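Local coordinates for protein levoglucosan dehydrogenase (Pseudarthrobacter phenanthrenivorans, PDB 6A3F) that oxidises levoglucosan to 3-dehydrolevoglucosan with NAD(+) as the hydride acceptor, working as a homotetramer of the Gfo/Idh/MocA family, at residues G344-P349 / Y355-I360. Sequence-based numbering, arbitrary orientation.
Sequences GLWPIP and YGETKI
The indole of W346 meets the carboxylate of E357 at its pyrrole edge. E357 OE2 lies close to the ring plane, and the two flat groups stand nearly upright to each other, 82° apart. W346 NE1 donates a hydrogen bond to E357 OE2 over 3.0 Å. The bond is bent, with an N-H...O angle of 141°. NE1 also makes a weak hydrogen bond to G352 O, which is consistent with the bend. The bond to E357 reaches OE2 on its anti side, a little out of the carboxylate plane. The same oxygen also sits beside the benzo edge, with E357 OE2 3.4 Å from W346 CZ2. The chain of E357 is bent at chi2 (90°), which lets its two oxygens serve different partners. L345 adds a looser aliphatic touch, L345 CD2 to E357 CG at 4.2 Å.

The other oxygen, E357 OE1, accepts a hydrogen bond from the backbone N of G354, just ahead of Y355. The OE2 bond joins the loop of 344-349 to the first turns of helix 355-371, and the OE1 bond holds the carboxylate against the residue just before it. On that helix, T358 OG1 bonds back to Y355 O at 2.7 Å, in the carbonyl plane, and also pairs with N152 ND2. Y355 and N152 both bind NADH.

W346 also makes an edge-to-face contact with F48 of helix 35-48 and another with Y355 of the second subunit. The loop therefore packs at a subunit interface beside the cofactor site.

All three touching residues are buried. Both carboxylate oxygens of E357 accept an N-H, which would favour the ionised form. The nearby start of the helix would probably stabilise that negative charge further. The charge in turn should polarise the indole N-H toward OE2.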
ATOM      1  N   GLY B 344     -14.242  -9.756 -22.371  1.00 21.17           N
ATOM      2  CA  GLY B 344     -14.189  -8.542 -23.227  1.00 18.92           C
ATOM      3  C   GLY B 344     -12.944  -7.691 -23.000  1.00 19.37           C
ATOM      4  O   GLY B 344     -12.770  -6.699 -23.718  1.00 19.97           O
ATOM      5  N   LEU B 345     -12.038  -8.064 -22.107  1.00 21.15           N
ATOM      6  CA  LEU B 345     -10.994  -7.102 -21.692  1.00 21.65           C
ATOM      7  C   LEU B 345      -9.596  -7.668 -22.003  1.00 20.40           C
ATOM      8  O   LEU B 345      -9.332  -8.108 -23.103  1.00 21.43           O
ATOM      9  CB  LEU B 345     -11.208  -6.787 -20.191  1.00 21.08           C
ATOM     10  CG  LEU B 345     -12.599  -6.220 -19.886  1.00 21.14           C
ATOM     11  CD1 LEU B 345     -12.873  -6.081 -18.410  1.00 22.57           C
ATOM     12  CD2 LEU B 345     -12.766  -4.909 -20.618  1.00 21.00           C
ATOM     13  N   TRP B 346      -8.646  -7.483 -21.091  1.00 20.36           N
ATOM     14  CA  TRP B 346      -7.241  -7.624 -21.424  1.00 21.20           C
ATOM     15  C   TRP B 346      -6.742  -9.052 -21.159  1.00 19.02           C
ATOM     16  O   TRP B 346      -7.336  -9.751 -20.372  1.00 20.01           O
ATOM     17  CB  TRP B 346      -6.400  -6.583 -20.665  1.00 21.57           C
ATOM     18  CG  TRP B 346      -6.853  -5.179 -20.931  1.00 21.64           C
ATOM     19  CD1 TRP B 346      -7.275  -4.280 -19.991  1.00 22.54           C
ATOM     20  CD2 TRP B 346      -6.952  -4.503 -22.197  1.00 21.31           C
ATOM     21  NE1 TRP B 346      -7.594  -3.088 -20.571  1.00 22.62           N
ATOM     22  CE2 TRP B 346      -7.418  -3.190 -21.927  1.00 21.02           C
ATOM     23  CE3 TRP B 346      -6.675  -4.828 -23.520  1.00 22.80           C
ATOM     24  CZ2 TRP B 346      -7.607  -2.238 -22.922  1.00 21.78           C
ATOM     25  CZ3 TRP B 346      -6.884  -3.897 -24.513  1.00 22.65           C
ATOM     26  CH2 TRP B 346      -7.379  -2.619 -24.223  1.00 23.68           C
ATOM     27  N   PRO B 347      -5.634  -9.439 -21.820  1.00 20.57           N
ATOM     28  CA  PRO B 347      -5.132 -10.816 -21.827  1.00 22.02           C
ATOM     29  C   PRO B 347      -4.673 -11.305 -20.457  1.00 21.88           C
ATOM     30  O   PRO B 347      -4.666 -12.521 -20.235  1.00 20.74           O
ATOM     31  CB  PRO B 347      -3.946 -10.872 -22.823  1.00 22.45           C
ATOM     32  CG  PRO B 347      -3.801  -9.489 -23.373  1.00 23.29           C
ATOM     33  CD  PRO B 347      -5.022  -8.724 -22.912  1.00 22.16           C
ATOM     34  N   ILE B 348      -4.262 -10.383 -19.567  1.00 18.80           N
ATOM     35  CA  ILE B 348      -3.774 -10.681 -18.287  1.00 20.01           C
ATOM     36  C   ILE B 348      -4.306  -9.680 -17.270  1.00 19.31           C
ATOM     37  O   ILE B 348      -4.656  -8.549 -17.648  1.00 18.98           O
ATOM     38  CB  ILE B 348      -2.231 -10.693 -18.226  1.00 22.06           C
ATOM     39  CG1 ILE B 348      -1.638  -9.407 -18.782  1.00 21.54           C
ATOM     40  CG2 ILE B 348      -1.669 -11.937 -18.908  1.00 23.91           C
ATOM     41  CD1 ILE B 348      -0.151  -9.325 -18.524  1.00 23.24           C
ATOM     42  N   PRO B 349      -4.287 -10.063 -16.002  1.00 19.03           N
ATOM     43  CA  PRO B 349      -4.620  -9.088 -14.954  1.00 18.45           C
ATOM     44  C   PRO B 349      -3.584  -7.956 -14.964  1.00 18.49           C
ATOM     45  O   PRO B 349      -2.427  -8.184 -15.329  1.00 18.87           O
ATOM     46  CB  PRO B 349      -4.548  -9.850 -13.628  1.00 20.77           C
ATOM     47  CG  PRO B 349      -4.718 -11.297 -14.034  1.00 20.29           C
ATOM     48  CD  PRO B 349      -3.987 -11.355 -15.354  1.00 20.76           C
ATOM     49  N   TYR B 355     -11.092   4.427 -16.912  1.00 19.98           N
ATOM     50  CA  TYR B 355     -12.469   4.864 -16.873  1.00 18.70           C
ATOM     51  C   TYR B 355     -13.226   4.338 -18.096  1.00 19.58           C
ATOM     52  O   TYR B 355     -14.370   4.010 -17.996  1.00 20.27           O
ATOM     53  CB  TYR B 355     -12.514   6.394 -16.890  1.00 19.08           C
ATOM     54  CG  TYR B 355     -13.897   7.000 -16.773  1.00 20.41           C
ATOM     55  CD1 TYR B 355     -14.502   7.175 -15.534  1.00 19.65           C
ATOM     56  CD2 TYR B 355     -14.609   7.369 -17.904  1.00 23.35           C
ATOM     57  CE1 TYR B 355     -15.792   7.670 -15.444  1.00 21.00           C
ATOM     58  CE2 TYR B 355     -15.892   7.891 -17.822  1.00 24.25           C
ATOM     59  CZ  TYR B 355     -16.483   8.060 -16.585  1.00 22.55           C
ATOM     60  OH  TYR B 355     -17.726   8.640 -16.520  1.00 24.75           O
ATOM     61  N   GLY B 356     -12.562   4.348 -19.240  1.00 18.62           N
ATOM     62  CA  GLY B 356     -13.164   3.998 -20.504  1.00 21.01           C
ATOM     63  C   GLY B 356     -13.752   2.600 -20.486  1.00 20.85           C
ATOM     64  O   GLY B 356     -14.861   2.394 -21.008  1.00 20.81           O
ATOM     65  N   GLU B 357     -13.032   1.642 -19.885  1.00 20.49           N
ATOM     66  CA  GLU B 357     -13.530   0.243 -19.871  1.00 20.01           C
ATOM     67  C   GLU B 357     -14.882   0.161 -19.142  1.00 19.33           C
ATOM     68  O   GLU B 357     -15.718  -0.642 -19.555  1.00 19.43           O
ATOM     69  CB  GLU B 357     -12.503  -0.720 -19.256  1.00 20.79           C
ATOM     70  CG  GLU B 357     -11.334  -0.970 -20.190  1.00 22.84           C
ATOM     71  CD  GLU B 357     -10.144  -0.021 -20.052  1.00 25.63           C
ATOM     72  OE1 GLU B 357     -10.309   1.105 -19.540  1.00 22.41           O
ATOM     73  OE2 GLU B 357      -9.030  -0.414 -20.418  1.00 32.27           O
ATOM     74  N   THR B 358     -15.109   0.981 -18.121  1.00 20.03           N
ATOM     75  CA  THR B 358     -16.394   0.943 -17.422  1.00 21.99           C
ATOM     76  C   THR B 358     -17.509   1.378 -18.380  1.00 22.36           C
ATOM     77  O   THR B 358     -18.588   0.784 -18.426  1.00 22.66           O
ATOM     78  CB  THR B 358     -16.401   1.787 -16.143  1.00 22.53           C
ATOM     79  OG1 THR B 358     -16.437   3.197 -16.425  1.00 19.73           O
ATOM     80  CG2 THR B 358     -15.229   1.421 -15.263  1.00 22.38           C
ATOM     81  N   LYS B 359     -17.218   2.382 -19.179  1.00 22.81           N
ATOM     82  CA  LYS B 359     -18.220   2.857 -20.173  1.00 22.49           C
ATOM     83  C   LYS B 359     -18.419   1.835 -21.305  1.00 21.39           C
ATOM     84  O   LYS B 359     -19.544   1.707 -21.843  1.00 20.58           O
ATOM     85  CB  LYS B 359     -17.809   4.217 -20.744  1.00 24.29           C
ATOM     86  CG  LYS B 359     -17.709   5.360 -19.747  1.00 27.42           C
ATOM     87  CD  LYS B 359     -19.030   5.691 -19.039  1.00 27.64           C
ATOM     88  CE  LYS B 359     -20.044   6.382 -19.942  1.00 29.54           C
ATOM     89  NZ  LYS B 359     -21.337   6.492 -19.234  1.00 28.25           N
ATOM     90  N   ILE B 360     -17.353   1.129 -21.686  1.00 21.02           N
ATOM     91  CA  ILE B 360     -17.428   0.093 -22.715  1.00 20.56           C
ATOM     92  C   ILE B 360     -18.294  -1.088 -22.231  1.00 23.27           C
ATOM     93  O   ILE B 360     -19.155  -1.616 -22.998  1.00 23.11           O
ATOM     94  CB  ILE B 360     -16.016  -0.332 -23.197  1.00 19.78           C
ATOM     95  CG1 ILE B 360     -15.319   0.782 -23.982  1.00 20.60           C
ATOM     96  CG2 ILE B 360     -16.105  -1.576 -24.055  1.00 24.02           C
ATOM     97  CD1 ILE B 360     -13.854   0.582 -24.153  1.00 20.19           C
TER